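Local coordinates for protein aldehyde dehydrogenase (Staphylococcus aureus, PDB 6K10) that oxidises the aldehyde 4,4'-diaponeurosporen-4-al to 4,4'-diaponeurosporenoic acid with NAD+, a step in making the carotenoid staphyloxanthin, at residues G219-V224 with H365-P370; T250-D255 with K369-Y374; E389-G394 with G412-S417. The protein carries 1 engineered substitution. All blocks are in the same frame, centred on the assembly; numbering follows the deposited sequence. Where two conformers were deposited one is given.

Contact 1. Residues G219-V224 with H365-P370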
loop_
_atom_site.group_PDB
_atom_site.type_symbol
_atom_site.label_atom_id
_atom_site.label_comp_id
_atom_site.label_asym_id
_atom_site.label_seq_id
_atom_site.Cartn_x
_atom_site.Cartn_y
_atom_site.Cartn_z
ATOM N N GLY A 219 -3.778 -16.546 2.827
ATOM C CA GLY A 219 -3.358 -17.828 3.347
ATOM C C GLY A 219 -2.199 -18.431 2.568
ATOM O O GLY A 219 -1.381 -17.734 1.963
ATOM N N GLY A 220 -2.140 -19.752 2.606
ATOM C CA GLY A 220 -1.031 -20.524 2.102
ATOM C C GLY A 220 -0.670 -21.593 3.109
ATOM O O GLY A 220 -1.401 -21.833 4.069
ATOM N N LYS A 221 0.470 -22.238 2.892
ATOM C CA LYS A 221 0.946 -23.308 3.771
ATOM C C LYS A 221 2.287 -22.862 4.348
ATOM O O LYS A 221 3.309 -22.887 3.654
ATOM C CB LYS A 221 1.040 -24.630 3.011
ATOM C CG LYS A 221 -0.318 -25.134 2.504
ATOM C CD LYS A 221 -0.188 -26.333 1.571
ATOM C CE LYS A 221 0.300 -27.568 2.304
ATOM N NZ LYS A 221 -0.690 -28.054 3.307
ATOM N N SER A 222 2.277 -22.444 5.614
ATOM C CA SER A 222 3.473 -21.907 6.256
ATOM C C SER A 222 4.438 -23.034 6.605
ATOM O O SER A 222 4.077 -23.918 7.385
ATOM C CB SER A 222 3.094 -21.129 7.512
ATOM O OG SER A 222 2.239 -20.034 7.218
ATOM N N PRO A 223 5.655 -23.040 6.066
ATOM C CA PRO A 223 6.596 -24.122 6.366
ATOM C C PRO A 223 7.422 -23.868 7.612
ATOM O O PRO A 223 7.736 -22.733 7.961
ATOM C CB PRO A 223 7.494 -24.146 5.121
ATOM C CG PRO A 223 7.514 -22.728 4.657
ATOM C CD PRO A 223 6.175 -22.124 5.033
ATOM N N VAL A 224 7.764 -24.958 8.291
ATOM C CA VAL A 224 8.771 -24.950 9.347
ATOM C C VAL A 224 9.940 -25.783 8.847
ATOM O O VAL A 224 9.763 -26.956 8.498
ATOM C CB VAL A 224 8.231 -25.510 10.676
ATOM C CG1 VAL A 224 9.330 -25.543 11.740
ATOM C CG2 VAL A 224 7.044 -24.702 11.151
ATOM N N HIS A 365 10.139 -22.702 -2.485
ATOM C CA HIS A 365 10.076 -21.724 -3.562
ATOM C C HIS A 365 9.194 -22.182 -4.720
ATOM O O HIS A 365 8.758 -21.344 -5.517
ATOM C CB HIS A 365 11.489 -21.412 -4.066
ATOM C CG HIS A 365 11.598 -20.100 -4.782
ATOM N ND1 HIS A 365 11.173 -19.921 -6.081
ATOM C CD2 HIS A 365 12.073 -18.899 -4.373
ATOM C CE1 HIS A 365 11.388 -18.669 -6.443
ATOM N NE2 HIS A 365 11.932 -18.027 -5.425
ATOM N N GLN A 366 8.915 -23.484 -4.832
ATOM C CA GLN A 366 8.018 -23.977 -5.873
ATOM C C GLN A 366 6.554 -23.684 -5.582
ATOM O O GLN A 366 5.721 -23.831 -6.483
ATOM C CB GLN A 366 8.192 -25.485 -6.061
ATOM C CG GLN A 366 9.503 -25.896 -6.698
ATOM C CD GLN A 366 9.467 -27.315 -7.227
ATOM O OE1 GLN A 366 8.888 -28.207 -6.606
ATOM N NE2 GLN A 366 10.091 -27.532 -8.379
ATOM N N ARG A 367 6.223 -23.289 -4.364
ATOM C CA ARG A 367 4.862 -23.069 -3.912
ATOM C C ARG A 367 4.614 -21.585 -3.665
ATOM O O ARG A 367 5.556 -20.786 -3.617
ATOM C CB ARG A 367 4.607 -23.889 -2.640
ATOM C CG ARG A 367 4.706 -25.390 -2.879
ATOM C CD ARG A 367 4.833 -26.176 -1.588
ATOM N NE ARG A 367 4.655 -27.607 -1.819
ATOM C CZ ARG A 367 3.505 -28.256 -1.658
ATOM N NH1 ARG A 367 3.441 -29.559 -1.897
ATOM N NH2 ARG A 367 2.420 -27.606 -1.258
ATOM N N PRO A 368 3.350 -21.169 -3.535
ATOM C CA PRO A 368 3.071 -19.744 -3.312
ATOM C C PRO A 368 3.748 -19.226 -2.054
ATOM O O PRO A 368 3.934 -19.953 -1.076
ATOM C CB PRO A 368 1.544 -19.694 -3.183
ATOM C CG PRO A 368 1.064 -20.898 -3.898
ATOM C CD PRO A 368 2.107 -21.949 -3.689
ATOM N N LYS A 369 4.125 -17.953 -2.095
ATOM C CA LYS A 369 4.768 -17.310 -0.959
ATOM C C LYS A 369 3.856 -17.369 0.260
ATOM O O LYS A 369 2.741 -16.827 0.218
ATOM C CB LYS A 369 5.118 -15.863 -1.294
ATOM C CG LYS A 369 6.043 -15.719 -2.492
ATOM C CD LYS A 369 6.291 -14.262 -2.835
ATOM C CE LYS A 369 7.324 -14.124 -3.943
ATOM N NZ LYS A 369 7.470 -12.709 -4.383
ATOM N N PRO A 370 4.272 -18.010 1.347
ATOM C CA PRO A 370 3.371 -18.206 2.483
ATOM C C PRO A 370 3.330 -16.989 3.398
ATOM O O PRO A 370 4.223 -16.141 3.398
ATOM C CB PRO A 370 3.979 -19.415 3.201
ATOM C CG PRO A 370 5.442 -19.296 2.918
ATOM C CD PRO A 370 5.581 -18.655 1.556
HETATM O O HOH W 1 0.444 -18.446 0.024
HETATM O O HOH W 2 1.797 -20.907 0.557
#

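Contact 2. Residues T250-D255 with K369-Y374. Engineered in segment 250-255: S251 (natural residue Cys).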
loop_
_atom_site.group_PDB
_atom_site.type_symbol
_atom_site.label_atom_id
_atom_site.label_comp_id
_atom_site.label_asym_id
_atom_site.label_seq_id
_atom_site.Cartn_x
_atom_site.Cartn_y
_atom_site.Cartn_z
ATOM N N THR A 250 -5.142 -21.191 12.396
ATOM C CA THR A 250 -4.357 -19.965 12.399
ATOM C C THR A 250 -3.638 -19.833 11.065
ATOM O O THR A 250 -3.072 -20.805 10.559
ATOM C CB THR A 250 -3.338 -19.958 13.547
ATOM O OG1 THR A 250 -4.002 -20.276 14.776
ATOM C CG2 THR A 250 -2.676 -18.595 13.674
ATOM N N SER A 251 -3.664 -18.624 10.501
ATOM C CA SER A 251 -3.034 -18.412 9.204
ATOM C C SER A 251 -1.516 -18.493 9.278
ATOM O O SER A 251 -0.869 -18.780 8.265
ATOM C CB SER A 251 -3.473 -17.068 8.624
ATOM O OG SER A 251 -3.054 -15.995 9.448
ATOM N N VAL A 252 -0.932 -18.261 10.449
ATOM C CA VAL A 252 0.511 -18.363 10.628
ATOM C C VAL A 252 0.878 -19.600 11.447
ATOM O O VAL A 252 2.002 -19.714 11.932
ATOM C CB VAL A 252 1.089 -17.081 11.250
ATOM C CG1 VAL A 252 0.767 -15.874 10.373
ATOM C CG2 VAL A 252 0.547 -16.879 12.646
ATOM N N ALA A 253 -0.056 -20.531 11.605
ATOM C CA ALA A 253 0.274 -21.794 12.238
ATOM C C ALA A 253 1.226 -22.588 11.350
ATOM O O ALA A 253 1.121 -22.547 10.122
ATOM C CB ALA A 253 -0.984 -22.615 12.500
ATOM N N PRO A 254 2.177 -23.305 11.944
ATOM C CA PRO A 254 2.959 -24.272 11.165
ATOM C C PRO A 254 2.040 -25.182 10.367
ATOM O O PRO A 254 1.255 -25.948 10.931
ATOM C CB PRO A 254 3.723 -25.043 12.244
ATOM C CG PRO A 254 3.928 -24.023 13.315
ATOM C CD PRO A 254 2.641 -23.229 13.341
ATOM N N ASP A 255 2.104 -25.064 9.042
ATOM C CA ASP A 255 1.296 -25.964 8.232
ATOM C C ASP A 255 1.965 -27.327 8.092
ATOM O O ASP A 255 1.343 -28.355 8.369
ATOM C CB ASP A 255 1.021 -25.354 6.855
ATOM C CG ASP A 255 0.055 -26.190 6.036
ATOM O OD1 ASP A 255 0.495 -27.173 5.400
ATOM O OD2 ASP A 255 -1.157 -25.874 6.052
ATOM N N LYS A 369 4.125 -17.953 -2.095
ATOM C CA LYS A 369 4.768 -17.310 -0.959
ATOM C C LYS A 369 3.856 -17.369 0.260
ATOM O O LYS A 369 2.741 -16.827 0.218
ATOM C CB LYS A 369 5.118 -15.863 -1.294
ATOM C CG LYS A 369 6.043 -15.719 -2.492
ATOM C CD LYS A 369 6.291 -14.262 -2.835
ATOM C CE LYS A 369 7.324 -14.124 -3.943
ATOM N NZ LYS A 369 7.470 -12.709 -4.383
ATOM N N PRO A 370 4.272 -18.010 1.347
ATOM C CA PRO A 370 3.371 -18.206 2.483
ATOM C C PRO A 370 3.330 -16.989 3.398
ATOM O O PRO A 370 4.223 -16.141 3.398
ATOM C CB PRO A 370 3.979 -19.415 3.201
ATOM C CG PRO A 370 5.442 -19.296 2.918
ATOM C CD PRO A 370 5.581 -18.655 1.556
ATOM N N LEU A 371 2.254 -16.926 4.188
ATOM C CA LEU A 371 2.091 -15.825 5.132
ATOM C C LEU A 371 3.192 -15.833 6.180
ATOM O O LEU A 371 3.655 -14.772 6.613
ATOM C CB LEU A 371 0.719 -15.901 5.800
ATOM C CG LEU A 371 0.371 -14.796 6.801
ATOM C CD1 LEU A 371 0.762 -13.429 6.280
ATOM C CD2 LEU A 371 -1.108 -14.831 7.109
ATOM N N SER A 372 3.624 -17.016 6.606
ATOM C CA SER A 372 4.702 -17.100 7.573
ATOM C C SER A 372 5.654 -18.223 7.195
ATOM O O SER A 372 5.310 -19.136 6.442
ATOM C CB SER A 372 4.173 -17.292 9.001
ATOM O OG SER A 372 3.597 -18.568 9.172
ATOM N N LEU A 373 6.875 -18.120 7.712
ATOM C CA LEU A 373 7.878 -19.168 7.588
ATOM C C LEU A 373 8.672 -19.219 8.882
ATOM O O LEU A 373 8.965 -18.181 9.477
ATOM C CB LEU A 373 8.817 -18.934 6.400
ATOM C CG LEU A 373 9.926 -19.974 6.168
ATOM C CD1 LEU A 373 10.172 -20.191 4.683
ATOM C CD2 LEU A 373 11.222 -19.563 6.861
ATOM N N TYR A 374 9.029 -20.429 9.302
ATOM C CA TYR A 374 9.805 -20.626 10.516
ATOM C C TYR A 374 11.008 -21.504 10.218
ATOM O O TYR A 374 10.919 -22.456 9.439
ATOM C CB TYR A 374 8.946 -21.239 11.623
ATOM C CG TYR A 374 7.644 -20.499 11.829
ATOM C CD1 TYR A 374 7.622 -19.267 12.465
ATOM C CD2 TYR A 374 6.440 -21.025 11.371
ATOM C CE1 TYR A 374 6.436 -18.574 12.646
ATOM C CE2 TYR A 374 5.250 -20.341 11.553
ATOM C CZ TYR A 374 5.253 -19.120 12.191
ATOM O OH TYR A 374 4.067 -18.445 12.370
#

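Contact 3. Residues E389-G394 with G412-S417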
loop_
_atom_site.group_PDB
_atom_site.type_symbol
_atom_site.label_atom_id
_atom_site.label_comp_id
_atom_site.label_asym_id
_atom_site.label_seq_id
_atom_site.Cartn_x
_atom_site.Cartn_y
_atom_site.Cartn_z
ATOM N N GLU A 389 16.880 -15.726 0.876
ATOM C CA GLU A 389 16.532 -16.401 -0.368
ATOM C C GLU A 389 15.053 -16.736 -0.505
ATOM O O GLU A 389 14.587 -16.934 -1.633
ATOM C CB GLU A 389 17.352 -17.686 -0.522
ATOM C CG GLU A 389 18.844 -17.439 -0.658
ATOM C CD GLU A 389 19.644 -18.723 -0.731
ATOM O OE1 GLU A 389 19.149 -19.702 -1.328
ATOM O OE2 GLU A 389 20.767 -18.753 -0.186
ATOM N N LEU A 390 14.308 -16.810 0.593
ATOM C CA LEU A 390 12.889 -17.140 0.556
ATOM C C LEU A 390 12.068 -15.932 0.980
ATOM O O LEU A 390 12.325 -15.342 2.034
ATOM C CB LEU A 390 12.574 -18.329 1.464
ATOM C CG LEU A 390 13.156 -19.671 1.023
ATOM C CD1 LEU A 390 12.935 -20.723 2.097
ATOM C CD2 LEU A 390 12.542 -20.105 -0.300
ATOM N N SER A 391 11.083 -15.575 0.161
ATOM C CA SER A 391 10.169 -14.485 0.468
ATOM C C SER A 391 8.893 -15.035 1.089
ATOM O O SER A 391 8.336 -16.033 0.622
ATOM C CB SER A 391 9.826 -13.671 -0.780
ATOM O OG SER A 391 8.887 -12.655 -0.465
ATOM N N PHE A 392 8.439 -14.371 2.143
ATOM C CA PHE A 392 7.235 -14.758 2.861
ATOM C C PHE A 392 6.764 -13.536 3.632
ATOM O O PHE A 392 7.480 -12.539 3.741
ATOM C CB PHE A 392 7.494 -15.953 3.787
ATOM C CG PHE A 392 8.720 -15.804 4.645
ATOM C CD1 PHE A 392 9.962 -16.201 4.179
ATOM C CD2 PHE A 392 8.628 -15.269 5.919
ATOM C CE1 PHE A 392 11.091 -16.066 4.965
ATOM C CE2 PHE A 392 9.755 -15.131 6.711
ATOM C CZ PHE A 392 10.987 -15.531 6.232
ATOM N N GLY A 393 5.547 -13.619 4.159
ATOM C CA GLY A 393 4.973 -12.483 4.854
ATOM C C GLY A 393 5.810 -12.018 6.028
ATOM O O GLY A 393 6.279 -10.876 6.062
ATOM N N GLY A 394 6.001 -12.908 6.994
ATOM C CA GLY A 394 6.851 -12.660 8.147
ATOM C C GLY A 394 7.095 -13.984 8.831
ATOM O O GLY A 394 6.467 -14.989 8.504
ATOM N N GLY A 412 1.646 -8.992 7.800
ATOM C CA GLY A 412 0.988 -9.090 6.509
ATOM C C GLY A 412 1.712 -10.080 5.629
ATOM O O GLY A 412 2.800 -10.555 5.956
ATOM N N GLY A 413 1.083 -10.388 4.495
ATOM C CA GLY A 413 1.608 -11.353 3.558
ATOM C C GLY A 413 2.273 -10.710 2.353
ATOM O O GLY A 413 2.501 -9.500 2.290
ATOM N N VAL A 414 2.588 -11.560 1.380
ATOM C CA VAL A 414 3.196 -11.135 0.125
ATOM C C VAL A 414 2.818 -12.166 -0.928
ATOM O O VAL A 414 2.718 -13.360 -0.637
ATOM C CB VAL A 414 4.729 -10.972 0.269
ATOM C CG1 VAL A 414 5.387 -12.300 0.628
ATOM C CG2 VAL A 414 5.333 -10.392 -1.004
ATOM N N GLY A 415 2.584 -11.695 -2.149
ATOM C CA GLY A 415 2.129 -12.603 -3.190
ATOM C C GLY A 415 0.771 -13.183 -2.842
ATOM O O GLY A 415 -0.167 -12.460 -2.488
ATOM N N ALA A 416 0.663 -14.511 -2.924
ATOM C CA ALA A 416 -0.614 -15.176 -2.685
ATOM C C ALA A 416 -1.089 -15.046 -1.243
ATOM O O ALA A 416 -2.296 -15.133 -0.994
ATOM C CB ALA A 416 -0.518 -16.653 -3.065
ATOM N N SER A 417 -0.180 -14.843 -0.289
ATOM C CA SER A 417 -0.593 -14.733 1.105
ATOM C C SER A 417 -1.129 -13.353 1.462
ATOM O O SER A 417 -1.620 -13.173 2.582
ATOM C CB SER A 417 0.567 -15.093 2.038
ATOM O OG SER A 417 1.692 -14.260 1.827
#

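Contact 1. Residues G219-V224 with H365-P370
The guanidinium of R367 meets the aliphatic arm of K221 obliquely: NH2 of R367 lies 4.1 Å from CD of K221. The two arms differ in shape. R367 runs extended from CG to NE and ends on the carbonyl of M340, whereas K221 bends at its third and fourth torsions (68° and 66°), a curl that carries NZ to D255 and to the carbonyls of I339 and E342. The cationic ends stay 5.5 Å apart (K221 NZ to R367 NH2), and the salt bridge of K221 with D255 would be expected to ease their mutual repulsion.

The proline rings provide the closest apolar meeting. P370, the residue most hidden by the other segment, crosses P223 at about a right angle, its CG 3.6 Å from P223 CD. The neighbouring CB of P370 rests 3.6 Å from the carbonyl O of K221, so one ring spans both the backbone and the side chain of the facing segment.

Water carries the polar link between the backbones. One molecule donates to O of G219 and to O of K369, at 2.8 Å from each. A second accepts from K221 N at 3.0 Å and donates to P368 O. Beside them G220 has a positive phi of 135°; at its backbone angles a CB would press on the carbonyl O of G219 and point toward P370.

S222 leads into strand 223-226, a parallel neighbour of strand 372-376, which follows P370. The GGKSP run from G219 begins two residues after E217, the predicted active-site glutamate, and belongs to the glutamate signature of aldehyde dehydrogenases; the contact thus joins that signature to the loop entering the neighbouring strand, 372-376.

Contact 2. Residues T250-D255 with K369-Y374
Y374 donates its hydroxyl proton to the backbone carbonyl of V252, and at 2.5 Å from OH to O the bond is very short. The acceptor lies in the plane of the tyrosine ring, at its edge. S372 OG is 3.4 Å from V252 O, but any bond there is weak and not settled, its one proton having another acceptor within reach; the stronger partner of S372 is the hydroxyl of S222. With CG of Y374 turned anti to the carbonyl carbon (chi1 -50°), the phenol lies across the side chain of V252 at roughly a right angle.

The segment 250-255 is the loop that bears the predicted nucleophile position of the aldehyde dehydrogenase family, S251, here an engineered serine in place of the natural cysteine. T250 to A253 form a type I turn, closed by a weak backbone bond from A253 N to T250 O, and the direction from CA 251 to CA 254 is 21° from that of 371 to 374.

Outward, V252 CG1 packs 3.8 Å from L371 CG, the two side chains crossing obliquely, while L401, L404 and F411 also touch V252. CD2 of L371 lies 3.6 Å from CB of S251 in the conformer given. At the far end P254 CD approaches Y374 CE2 loosely, at 4.3 Å and obliquely to the ring.

Contact 3. Residues E389-G394 with G412-S417
G393 and G413 bring their CA atoms to 3.8 Å, where the two backbones run in nearly opposite directions (174° between 391-394 and 412-414). G393 makes so close an approach possible by lacking a side chain: CA of G393 comes to 3.1 Å from G412 O, and a CB would run into that oxygen and sit tight on G413 CA. At G413 a CB would instead meet S417 O.

V414 supplies the main side-chain contact. V414 CG1, placed between the backbone N and the carbonyl carbon (chi1 62°), lies 3.5 Å from F392 C and 3.7 Å from S391 OG. That serine's polar end belongs to the dimer interface, where it bonds E110 of the second subunit, and the ring of F392 makes a cation-pi contact with K435 of that subunit. Within 412-417, V414 O accepts from S417 OG at 2.8 Å, the donor tilted 30° from the carbonyl plane, and from S417 N on the same face.

The two segments meet by van der Waals packing; directional bonds come from the backbone of P370, L371 and L373, which bond G393 and G394, and from the second subunit, with whose strand G394 pairs in parallel.

In the fold
The three contacts are clustered, their centres 7 to 9 Å apart, round one parallel part of a mixed sheet. Strand 372-376 lies between strands 223-226 and 394-397: contact 1 approaches it through 365-370, contact 2 shares K369 and P370 with contact 1, and 389-394 leads into strand 394-397, the neighbour on its other side. Along the chain, contacts 1 and 2 both close on the run from 365 to 374, which leads into this strand, before contact 3 opens. Around the predicted active site they gather the glutamate signature, the loop of the predicted nucleophile position, engineered to serine here, and the G412 loop near E217. Contact 3 lies most heavily on the second subunit, which K369 also reaches.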